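Glucokinase (Streptomyces griseus, PDB 3VGL) probably phosphorylates D-glucose with ATP to give D-glucose 6-phosphate and ADP, as a glucokinase of the ROK family. Local coordinates at residues I5-G10 with A46-A51; D42-A47 with D90-R95; V201-G206 with D211-K216; H217-A222 with G260-E265. One frame throughout, in Å; residues are numbered along the deposited sequence.

Contact 1 of 4, residues I5-G10 with A46-A51. With ANP (phosphoaminophosphonic acid-adenylate ester), chain E.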
# COMPACT_ATOMS: atom_id res chain seq x y z
N ILE A 5 -44.92 -2.17 1.00
CA ILE A 5 -43.99 -3.23 0.65
C ILE A 5 -42.59 -2.64 0.59
O ILE A 5 -42.42 -1.55 0.07
CB ILE A 5 -44.34 -3.84 -0.74
CG1 ILE A 5 -45.54 -4.78 -0.62
CG2 ILE A 5 -43.12 -4.55 -1.37
CD1 ILE A 5 -45.16 -6.26 -0.56
N GLY A 6 -41.62 -3.35 1.17
CA GLY A 6 -40.20 -3.01 0.95
C GLY A 6 -39.59 -4.04 0.01
O GLY A 6 -39.87 -5.23 0.13
N VAL A 7 -38.75 -3.59 -0.93
CA VAL A 7 -38.03 -4.48 -1.84
C VAL A 7 -36.54 -4.14 -1.80
O VAL A 7 -36.16 -3.01 -2.14
CB VAL A 7 -38.50 -4.32 -3.33
CG1 VAL A 7 -37.86 -5.41 -4.23
CG2 VAL A 7 -40.02 -4.38 -3.43
N ASP A 8 -35.71 -5.08 -1.36
CA ASP A 8 -34.26 -4.85 -1.30
C ASP A 8 -33.66 -5.53 -2.51
O ASP A 8 -33.78 -6.75 -2.66
CB ASP A 8 -33.71 -5.43 0.02
CG ASP A 8 -32.22 -5.15 0.21
OD1 ASP A 8 -31.41 -5.39 -0.73
OD2 ASP A 8 -31.85 -4.70 1.32
N ILE A 9 -33.06 -4.74 -3.40
CA ILE A 9 -32.43 -5.29 -4.60
C ILE A 9 -30.92 -5.21 -4.46
O ILE A 9 -30.33 -4.12 -4.55
CB ILE A 9 -32.84 -4.56 -5.88
CG1 ILE A 9 -34.35 -4.61 -6.02
CG2 ILE A 9 -32.19 -5.24 -7.10
CD1 ILE A 9 -34.93 -3.36 -6.63
N GLY A 10 -30.32 -6.36 -4.22
CA GLY A 10 -28.86 -6.43 -4.05
C GLY A 10 -28.20 -7.06 -5.27
O GLY A 10 -28.86 -7.49 -6.20
N ALA A 46 -42.54 -9.31 -9.80
CA ALA A 46 -42.83 -10.63 -9.23
C ALA A 46 -42.71 -10.64 -7.70
O ALA A 46 -43.53 -11.25 -7.00
CB ALA A 46 -41.92 -11.68 -9.82
N ALA A 47 -41.67 -9.97 -7.20
CA ALA A 47 -41.46 -9.83 -5.75
C ALA A 47 -42.59 -9.07 -5.06
O ALA A 47 -43.09 -9.49 -4.00
CB ALA A 47 -40.11 -9.17 -5.46
N VAL A 48 -42.99 -7.95 -5.66
CA VAL A 48 -44.10 -7.16 -5.12
C VAL A 48 -45.39 -8.00 -5.12
O VAL A 48 -46.07 -8.07 -4.10
CB VAL A 48 -44.31 -5.82 -5.90
CG1 VAL A 48 -45.62 -5.14 -5.48
CG2 VAL A 48 -43.12 -4.89 -5.71
N ALA A 49 -45.69 -8.66 -6.24
CA ALA A 49 -46.89 -9.51 -6.33
C ALA A 49 -46.88 -10.65 -5.29
O ALA A 49 -47.89 -10.88 -4.60
CB ALA A 49 -47.03 -10.06 -7.75
N GLY A 50 -45.74 -11.33 -5.17
CA GLY A 50 -45.59 -12.43 -4.21
C GLY A 50 -45.71 -11.99 -2.77
O GLY A 50 -46.43 -12.61 -1.97
N ALA A 51 -45.00 -10.93 -2.40
CA ALA A 51 -45.04 -10.44 -1.01
C ALA A 51 -46.42 -9.85 -0.65
O ALA A 51 -46.85 -9.90 0.51
CB ALA A 51 -43.95 -9.42 -0.80
PB ANP E . -27.08 -8.92 -1.59
O1B ANP E . -25.71 -8.24 -1.67
O2B ANP E . -27.64 -9.42 -2.88
N3B ANP E . -28.21 -7.82 -0.91
PA ANP E . -26.23 -10.48 0.73
O1A ANP E . -26.75 -11.82 1.27
O2A ANP E . -26.30 -9.25 1.58
O3A ANP E . -26.94 -10.25 -0.70
O5' ANP E . -24.69 -10.65 0.28
C5' ANP E . -24.26 -11.73 -0.57
C4' ANP E . -22.81 -12.03 -0.29
O4' ANP E . -22.61 -12.25 1.11
C3' ANP E . -22.40 -13.31 -0.99
O3' ANP E . -20.99 -13.23 -1.22
C2' ANP E . -22.69 -14.33 0.08
O2' ANP E . -21.92 -15.51 -0.09
C1' ANP E . -22.34 -13.62 1.38
N9 ANP E . -23.26 -14.01 2.46
C8 ANP E . -24.58 -13.76 2.55
N7 ANP E . -25.09 -14.27 3.72
C5 ANP E . -24.05 -14.82 4.37
C6 ANP E . -23.83 -15.55 5.66
N6 ANP E . -24.86 -15.78 6.51
N1 ANP E . -22.57 -15.94 5.95
C2 ANP E . -21.51 -15.73 5.13
N3 ANP E . -21.64 -15.09 3.95
C4 ANP E . -22.85 -14.64 3.55

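Contact 2 of 4, residues D42-A47 with D90-R95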
# COMPACT_ATOMS: atom_id res chain seq x y z
N ASP A 42 -38.82 -6.90 -14.12
CA ASP A 42 -39.72 -8.06 -14.07
C ASP A 42 -39.70 -8.73 -12.69
O ASP A 42 -40.75 -9.04 -12.15
CB ASP A 42 -39.34 -9.11 -15.12
CG ASP A 42 -39.67 -8.67 -16.55
OD1 ASP A 42 -40.42 -7.70 -16.76
OD2 ASP A 42 -39.16 -9.33 -17.48
N ALA A 43 -38.49 -8.94 -12.15
CA ALA A 43 -38.32 -9.58 -10.85
C ALA A 43 -38.88 -8.74 -9.71
O ALA A 43 -39.43 -9.28 -8.75
CB ALA A 43 -36.84 -9.88 -10.60
N ILE A 44 -38.72 -7.42 -9.80
CA ILE A 44 -39.32 -6.51 -8.81
C ILE A 44 -40.83 -6.67 -8.81
O ILE A 44 -41.46 -6.76 -7.76
CB ILE A 44 -38.98 -5.04 -9.05
CG1 ILE A 44 -37.49 -4.79 -8.84
CG2 ILE A 44 -39.82 -4.12 -8.15
CD1 ILE A 44 -37.02 -3.45 -9.40
N CYS A 45 -41.42 -6.71 -10.00
CA CYS A 45 -42.85 -6.91 -10.11
C CYS A 45 -43.31 -8.25 -9.53
O CYS A 45 -44.34 -8.32 -8.84
CB CYS A 45 -43.28 -6.73 -11.57
SG CYS A 45 -43.13 -5.02 -12.08
N ALA A 46 -42.54 -9.31 -9.80
CA ALA A 46 -42.83 -10.63 -9.23
C ALA A 46 -42.71 -10.64 -7.70
O ALA A 46 -43.53 -11.25 -7.00
CB ALA A 46 -41.92 -11.68 -9.82
N ALA A 47 -41.67 -9.97 -7.20
CA ALA A 47 -41.46 -9.83 -5.75
C ALA A 47 -42.59 -9.07 -5.06
O ALA A 47 -43.09 -9.49 -4.00
CB ALA A 47 -40.11 -9.17 -5.46
N ASP A 90 -40.00 5.34 -11.99
CA ASP A 90 -40.96 5.48 -13.09
C ASP A 90 -41.36 4.12 -13.66
O ASP A 90 -42.54 3.87 -13.88
CB ASP A 90 -40.40 6.36 -14.19
CG ASP A 90 -40.28 7.82 -13.78
OD1 ASP A 90 -40.86 8.21 -12.74
OD2 ASP A 90 -39.62 8.59 -14.51
N LYS A 91 -40.37 3.26 -13.88
CA LYS A 91 -40.61 1.94 -14.46
C LYS A 91 -41.47 1.04 -13.57
O LYS A 91 -42.37 0.35 -14.04
CB LYS A 91 -39.29 1.26 -14.82
CG LYS A 91 -38.64 1.79 -16.07
CD LYS A 91 -37.38 0.99 -16.40
CE LYS A 91 -36.98 1.17 -17.86
NZ LYS A 91 -36.57 2.57 -18.14
N VAL A 92 -41.19 1.06 -12.27
CA VAL A 92 -41.95 0.23 -11.34
C VAL A 92 -43.35 0.82 -11.09
O VAL A 92 -44.32 0.06 -10.96
CB VAL A 92 -41.17 0.00 -10.03
CG1 VAL A 92 -42.01 -0.80 -9.02
CG2 VAL A 92 -39.85 -0.72 -10.34
N GLU A 93 -43.46 2.14 -11.04
CA GLU A 93 -44.77 2.79 -10.81
C GLU A 93 -45.73 2.46 -11.92
O GLU A 93 -46.89 2.12 -11.67
CB GLU A 93 -44.64 4.31 -10.66
CG GLU A 93 -44.34 4.71 -9.24
CD GLU A 93 -44.37 6.20 -8.99
OE1 GLU A 93 -44.43 7.00 -9.95
OE2 GLU A 93 -44.31 6.57 -7.80
N GLN A 94 -45.25 2.52 -13.16
CA GLN A 94 -46.14 2.29 -14.28
C GLN A 94 -46.58 0.81 -14.36
O GLN A 94 -47.67 0.52 -14.85
CB GLN A 94 -45.53 2.83 -15.58
CG GLN A 94 -44.63 1.88 -16.34
CD GLN A 94 -45.36 1.10 -17.43
OE1 GLN A 94 -44.74 0.30 -18.15
NE2 GLN A 94 -46.66 1.32 -17.57
N ARG A 95 -45.78 -0.10 -13.81
CA ARG A 95 -46.14 -1.52 -13.81
C ARG A 95 -46.92 -2.06 -12.60
O ARG A 95 -47.77 -2.93 -12.76
CB ARG A 95 -44.94 -2.40 -14.12
CG ARG A 95 -44.67 -2.47 -15.61
CD ARG A 95 -43.47 -3.29 -15.91
NE ARG A 95 -43.70 -4.72 -15.67
CZ ARG A 95 -42.79 -5.65 -15.94
NH1 ARG A 95 -41.63 -5.29 -16.46
NH2 ARG A 95 -43.04 -6.92 -15.69

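Contact 3 of 4, residues V201-G206 with D211-K216. With ANP (phosphoaminophosphonic acid-adenylate ester), chain E.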
# COMPACT_ATOMS: atom_id res chain seq x y z
N VAL A 201 -13.94 -29.52 7.22
CA VAL A 201 -15.33 -29.20 7.56
C VAL A 201 -15.97 -28.25 6.54
O VAL A 201 -17.07 -28.50 6.05
CB VAL A 201 -15.45 -28.64 9.01
CG1 VAL A 201 -16.84 -28.07 9.27
CG2 VAL A 201 -15.12 -29.73 10.03
N LEU A 202 -15.25 -27.18 6.19
CA LEU A 202 -15.75 -26.23 5.21
C LEU A 202 -16.07 -26.88 3.88
O LEU A 202 -17.17 -26.69 3.34
CB LEU A 202 -14.76 -25.06 5.03
CG LEU A 202 -15.00 -24.02 3.94
CD1 LEU A 202 -16.32 -23.33 4.15
CD2 LEU A 202 -13.86 -23.02 3.93
N LEU A 203 -15.12 -27.63 3.34
CA LEU A 203 -15.30 -28.30 2.05
C LEU A 203 -16.42 -29.34 2.10
O LEU A 203 -17.18 -29.48 1.14
CB LEU A 203 -13.99 -28.92 1.56
CG LEU A 203 -12.83 -27.93 1.32
CD1 LEU A 203 -11.49 -28.64 1.40
CD2 LEU A 203 -12.98 -27.20 -0.01
N GLY A 204 -16.55 -30.03 3.24
CA GLY A 204 -17.62 -31.01 3.45
C GLY A 204 -19.03 -30.44 3.43
O GLY A 204 -19.99 -31.15 3.15
N LEU A 205 -19.16 -29.14 3.70
CA LEU A 205 -20.47 -28.48 3.68
C LEU A 205 -20.90 -28.12 2.26
O LEU A 205 -22.07 -27.80 2.03
CB LEU A 205 -20.46 -27.22 4.56
CG LEU A 205 -20.29 -27.44 6.08
CD1 LEU A 205 -19.97 -26.13 6.79
CD2 LEU A 205 -21.52 -28.11 6.70
N GLY A 206 -19.96 -28.17 1.32
CA GLY A 206 -20.26 -27.86 -0.07
C GLY A 206 -20.23 -29.12 -0.91
O GLY A 206 -20.81 -30.14 -0.53
N ASP A 211 -14.09 -24.38 -5.42
CA ASP A 211 -15.04 -23.62 -6.23
C ASP A 211 -16.46 -23.68 -5.66
O ASP A 211 -17.27 -22.77 -5.91
CB ASP A 211 -15.05 -24.16 -7.66
CG ASP A 211 -15.19 -23.05 -8.68
OD1 ASP A 211 -16.32 -22.82 -9.16
OD2 ASP A 211 -14.16 -22.41 -8.99
N GLY A 212 -16.76 -24.74 -4.92
CA GLY A 212 -18.08 -24.95 -4.32
C GLY A 212 -18.28 -24.28 -2.96
O GLY A 212 -19.35 -24.42 -2.36
N ILE A 213 -17.27 -23.57 -2.47
CA ILE A 213 -17.40 -22.86 -1.19
C ILE A 213 -18.36 -21.68 -1.33
O ILE A 213 -18.17 -20.83 -2.20
CB ILE A 213 -16.03 -22.33 -0.67
CG1 ILE A 213 -15.10 -23.49 -0.29
CG2 ILE A 213 -16.22 -21.38 0.53
CD1 ILE A 213 -13.62 -23.08 -0.13
N GLU A 214 -19.39 -21.65 -0.49
CA GLU A 214 -20.36 -20.55 -0.45
C GLU A 214 -20.29 -19.81 0.89
O GLU A 214 -19.88 -20.38 1.90
CB GLU A 214 -21.78 -21.07 -0.69
CG GLU A 214 -21.99 -21.61 -2.09
CD GLU A 214 -23.30 -22.35 -2.26
OE1 GLU A 214 -23.40 -23.16 -3.20
OE2 GLU A 214 -24.23 -22.13 -1.44
N GLY A 215 -20.67 -18.53 0.89
CA GLY A 215 -20.61 -17.72 2.11
C GLY A 215 -21.19 -18.42 3.33
O GLY A 215 -20.55 -18.50 4.37
N LYS A 216 -22.42 -18.94 3.21
CA LYS A 216 -23.07 -19.58 4.34
C LYS A 216 -22.30 -20.79 4.87
O LYS A 216 -22.31 -21.06 6.07
CB LYS A 216 -24.53 -19.91 4.01
CG LYS A 216 -25.41 -18.65 4.01
CD LYS A 216 -26.83 -18.85 3.48
CE LYS A 216 -27.52 -17.49 3.31
NZ LYS A 216 -28.99 -17.62 3.07
PB ANP E . -27.08 -8.92 -1.59
O1B ANP E . -25.71 -8.24 -1.67
O2B ANP E . -27.64 -9.42 -2.88
N3B ANP E . -28.21 -7.82 -0.91
PA ANP E . -26.23 -10.48 0.73
O1A ANP E . -26.75 -11.82 1.27
O2A ANP E . -26.30 -9.25 1.58
O3A ANP E . -26.94 -10.25 -0.70
O5' ANP E . -24.69 -10.65 0.28
C5' ANP E . -24.26 -11.73 -0.57
C4' ANP E . -22.81 -12.03 -0.29
O4' ANP E . -22.61 -12.25 1.11
C3' ANP E . -22.40 -13.31 -0.99
O3' ANP E . -20.99 -13.23 -1.22
C2' ANP E . -22.69 -14.33 0.08
O2' ANP E . -21.92 -15.51 -0.09
C1' ANP E . -22.34 -13.62 1.38
N9 ANP E . -23.26 -14.01 2.46
C8 ANP E . -24.58 -13.76 2.55
N7 ANP E . -25.09 -14.27 3.72
C5 ANP E . -24.05 -14.82 4.37
C6 ANP E . -23.83 -15.55 5.66
N6 ANP E . -24.86 -15.78 6.51
N1 ANP E . -22.57 -15.94 5.95
C2 ANP E . -21.51 -15.73 5.13
N3 ANP E . -21.64 -15.09 3.95
C4 ANP E . -22.85 -14.64 3.55

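Contact 4 of 4, residues H217-A222 with G260-E265. With ANP (phosphoaminophosphonic acid-adenylate ester), chain E.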
# COMPACT_ATOMS: atom_id res chain seq x y z
N HIS A 217 -21.59 -21.49 3.98
CA HIS A 217 -20.73 -22.61 4.41
C HIS A 217 -19.62 -22.10 5.34
O HIS A 217 -19.29 -22.73 6.34
CB HIS A 217 -20.04 -23.30 3.23
CG HIS A 217 -20.98 -23.83 2.20
ND1 HIS A 217 -20.55 -24.16 0.93
CD2 HIS A 217 -22.30 -24.11 2.24
CE1 HIS A 217 -21.58 -24.60 0.23
NE2 HIS A 217 -22.66 -24.58 1.00
N ILE A 218 -19.03 -20.95 4.98
CA ILE A 218 -17.93 -20.39 5.77
C ILE A 218 -18.40 -20.08 7.19
O ILE A 218 -17.70 -20.38 8.17
CB ILE A 218 -17.35 -19.12 5.10
CG1 ILE A 218 -16.89 -19.43 3.67
CG2 ILE A 218 -16.18 -18.52 5.92
CD1 ILE A 218 -16.64 -18.19 2.81
N SER A 219 -19.60 -19.52 7.31
CA SER A 219 -20.18 -19.19 8.60
C SER A 219 -20.41 -20.44 9.44
O SER A 219 -19.93 -20.52 10.58
CB SER A 219 -21.50 -18.44 8.41
OG SER A 219 -21.24 -17.13 7.90
N GLU A 220 -21.11 -21.42 8.87
CA GLU A 220 -21.38 -22.67 9.58
C GLU A 220 -20.08 -23.38 9.98
O GLU A 220 -19.94 -23.85 11.11
CB GLU A 220 -22.29 -23.60 8.75
CG GLU A 220 -22.73 -24.90 9.47
CD GLU A 220 -23.16 -24.71 10.93
OE1 GLU A 220 -23.75 -23.66 11.27
OE2 GLU A 220 -22.91 -25.62 11.75
N ALA A 221 -19.13 -23.47 9.04
CA ALA A 221 -17.84 -24.08 9.33
C ALA A 221 -17.08 -23.37 10.45
O ALA A 221 -16.51 -24.01 11.32
CB ALA A 221 -16.99 -24.17 8.06
N ALA A 222 -17.08 -22.03 10.43
CA ALA A 222 -16.45 -21.28 11.52
C ALA A 222 -17.09 -21.56 12.89
O ALA A 222 -16.38 -21.68 13.89
CB ALA A 222 -16.43 -19.75 11.21
N GLY A 260 -26.22 -6.39 6.26
CA GLY A 260 -25.90 -7.28 5.15
C GLY A 260 -26.23 -8.71 5.50
O GLY A 260 -26.46 -9.02 6.66
N GLY A 261 -26.27 -9.59 4.50
CA GLY A 261 -26.52 -11.00 4.76
C GLY A 261 -25.66 -11.63 5.83
O GLY A 261 -26.16 -12.39 6.64
N VAL A 262 -24.36 -11.32 5.86
CA VAL A 262 -23.55 -12.03 6.87
C VAL A 262 -23.84 -11.57 8.30
O VAL A 262 -23.56 -12.31 9.24
CB VAL A 262 -22.06 -12.00 6.56
CG1 VAL A 262 -21.55 -10.58 6.62
CG2 VAL A 262 -21.27 -12.95 7.48
N SER A 263 -24.47 -10.41 8.46
CA SER A 263 -24.84 -9.95 9.81
C SER A 263 -25.86 -10.89 10.45
O SER A 263 -26.05 -10.87 11.66
CB SER A 263 -25.37 -8.51 9.84
OG SER A 263 -26.68 -8.40 9.31
N ASP A 264 -26.52 -11.73 9.63
CA ASP A 264 -27.40 -12.77 10.16
C ASP A 264 -26.68 -13.69 11.13
O ASP A 264 -27.33 -14.37 11.96
CB ASP A 264 -27.97 -13.60 9.01
CG ASP A 264 -29.01 -12.85 8.20
OD1 ASP A 264 -29.66 -11.93 8.74
OD2 ASP A 264 -29.20 -13.20 7.02
N GLU A 265 -25.35 -13.71 11.04
CA GLU A 265 -24.56 -14.60 11.89
C GLU A 265 -24.27 -14.04 13.28
O GLU A 265 -23.72 -14.76 14.12
CB GLU A 265 -23.26 -15.03 11.20
CG GLU A 265 -23.47 -15.66 9.83
CD GLU A 265 -24.25 -16.97 9.83
OE1 GLU A 265 -24.38 -17.63 10.89
OE2 GLU A 265 -24.74 -17.36 8.75
PB ANP E . -27.08 -8.92 -1.59
O1B ANP E . -25.71 -8.24 -1.67
O2B ANP E . -27.64 -9.42 -2.88
N3B ANP E . -28.21 -7.82 -0.91
PA ANP E . -26.23 -10.48 0.73
O1A ANP E . -26.75 -11.82 1.27
O2A ANP E . -26.30 -9.25 1.58
O3A ANP E . -26.94 -10.25 -0.70
O5' ANP E . -24.69 -10.65 0.28
C5' ANP E . -24.26 -11.73 -0.57
C4' ANP E . -22.81 -12.03 -0.29
O4' ANP E . -22.61 -12.25 1.11
C3' ANP E . -22.40 -13.31 -0.99
O3' ANP E . -20.99 -13.23 -1.22
C2' ANP E . -22.69 -14.33 0.08
O2' ANP E . -21.92 -15.51 -0.09
C1' ANP E . -22.34 -13.62 1.38
N9 ANP E . -23.26 -14.01 2.46
C8 ANP E . -24.58 -13.76 2.55
N7 ANP E . -25.09 -14.27 3.72
C5 ANP E . -24.05 -14.82 4.37
C6 ANP E . -23.83 -15.55 5.66
N6 ANP E . -24.86 -15.78 6.51
N1 ANP E . -22.57 -15.94 5.95
C2 ANP E . -21.51 -15.73 5.13
N3 ANP E . -21.64 -15.09 3.95
C4 ANP E . -22.85 -14.64 3.55
O HOH W 1 -24.24 -20.49 10.98

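Contact 1 of 4, residues I5-G10 with A46-A51
Ile-5, on the first strand of the N-terminal sheet, drives its side chain into the inner face of helix 37-52. Its CB points at the helix and divides into two branches. CG2, the branch anti to the backbone N, faces CG2 of Val-48 at a loose 4.4 Å. The other branch runs through CG1, which stands beside the backbone N (chi1 -77°), and ends in CD1. This tip reaches furthest, pressing against CB of Ala-51 at 3.4 Å, closer than usual for two carbons, and also lying 4.1 Å from the backbone O of Val-48. The second torsion, -100°, falls outside the staggered positions, which suggests that the chain is twisted to fit under the helix turn. Two residues on, Val-7 repeats the pattern more gently: its CG2 meets CG2 of Val-48 at 3.9 Å, the two side chains crossing at about a right angle. CG2 of Val-48 thus faces both strand residues, while Val-18 and Val-57 from the neighbouring strands flank Ile-5. The axes of 5-9 and 46-51 approach to 9.2 Å, their directions 140° apart. Beyond the packed part, the strand leads to Gly-10, whose C lies 3.4 Å from O2B of the bound nucleotide analogue, in the first phosphate-binding turn of the actin-like ATPase fold. Thr-12 and Lys-13 just after it also bond the analogue. Between the two segments the chemistry is wholly apolar and buried, consistent with packing and exclusion of water, rather than directed bonds, joining them.

Contact 2 of 4, residues D42-A47 with D90-R95
Asp-42 and Arg-95 form the polar side of this helix pair through a salt bridge in which one oxygen takes both bonds. Asp-42 OD1 accepts from Arg-95 NH1 at 2.7 Å and from Arg-95 NH2 at 2.9 Å. Both bonds lie in the guanidinium plane; NH1 comes in nearly along the C-O axis, NH2 from the anti side and tilted out of the carboxylate plane, the two flat groups being 68° apart. A bend in the arginine chain (chi3 70°) turns its end toward helix 37-52. Sulfur contact comes next: Cys-45 SG rests over one face of the guanidinium, 3.6 Å from Arg-95 NE, and also touches Arg-95 CB at 3.8 Å. These helices belong to the ribonuclease H-like core of the ASKHA fold, where helix 37-52 leads into strand 57-64 and helix 88-96 leads into strand 100-104; the axes of segments 42-47 and 90-95 run 47° apart in direction and approach to 10.3 Å. The apolar contact is buried deeper. Ile-44 crosses Val-92 at about a right angle, and its CG2 and CD1 both face Val-92 CG2 from the same side, each 4.0 Å away. Leu-88 adds to the packing on Ile-44, and Val-96 touches Cys-45.

Contact 3 of 4, residues V201-G206 with D211-K216
Leu-202 meets Ile-213 with both of its methyls: CD1 lies 4.1 Å from Ile-213 CG2, and CD2 is equally far from Ile-213 CD1. The leucine CG is anti to the backbone N (chi1 173°), a setting that carries the fork across to the isoleucine, and the two chains cross at about a right angle. Leu-203 follows with its CD2 alone, 4.2 Å from the same Ile-213 CD1, so the isoleucine tip is shared by two consecutive leucines; Lys-189 and Ala-192 of helix 181-194 touch Ile-213 as well. Further on, Leu-205 N bonds to Leu-202 O, and Gly-206 N to Leu-203 O at 3.1 Å. At Gly-206 the contact becomes backbone to backbone, its CA 4.2 Å from Gly-212 O. From Ile-213 the second segment passes Glu-214, the N-cap residue, into helix 215-223. There Gly-215 O comes to 3.0 Å from C2 of the bound nucleotide's adenine, and the extended Lys-216 side chain runs over one face of the base at its N6/N7 side, its CG 3.8 Å from N6. The arrangement is thus a short helix and the loop that follows it, packed behind the adenine pocket of an ASKHA-type nucleotide site, close to the beginning of the helix that lines it.

Contact 4 of 4, residues H217-A222 with G260-E265
Ser-219 and Glu-265 pack closely at the edge of the bound adenine. Ser-219 OG lies 3.3 Å from Glu-265 CG, and Ser-219 CB is 3.4 Å from Glu-265 CD, yet the two polar ends do not bond to each other. Each turns to the base: Ser-219 OG donates to adenine N1 at 2.6 Å, while N6 donates to Glu-265 OE2 at 2.7 Å. A bend in the glutamate (chi2 -64°) folds its carboxylate back toward the serine and the amino group. Val-262 lies over a face of the base, its CG2 3.6 Å from N1, and Phe-233 of helix 227-251 packs on Ser-219. At the start of the 3-10 segment the backbone N of Gly-261 donates to the alpha-phosphate oxygen O2A at 2.9 Å, and Gly-260 O accepts from both Ser-263 N and Ser-263 OG. The other side is looser. Glu-220 and Glu-265 do not touch; a water lies between their OE1 atoms, 2.9 Å from Glu-265 OE1, and Arg-223 makes a salt bridge to that same oxygen. One donor to N1 and one acceptor for N6 read complementary positions on the base edge, which is consistent with selection of an adenine nucleotide.

The four contacts fall into two neighbouring pairs, one in each half of the molecule. Contacts 1 and 2 share helix 37-52, with centres 9 Å apart, and touch where Ile-9 CD1 meets Ile-44 CD1 at 3.5 Å. Contacts 3 and 4 share helix 215-223, their centres 12 Å apart, and His-217 packs against Leu-205 and Gly-206 of one segment and Gly-212 of the other. The nucleotide analogue bridges the pairs: contact 1 reaches its phosphate end, contact 3 its adenine, and contact 4 both adenine and alpha-phosphate, although the nearest atoms of contacts 1 and 4 are about 8 Å apart. Contact 2 does not touch the nucleotide, the side chain of Ile-44 being about 12 Å from it.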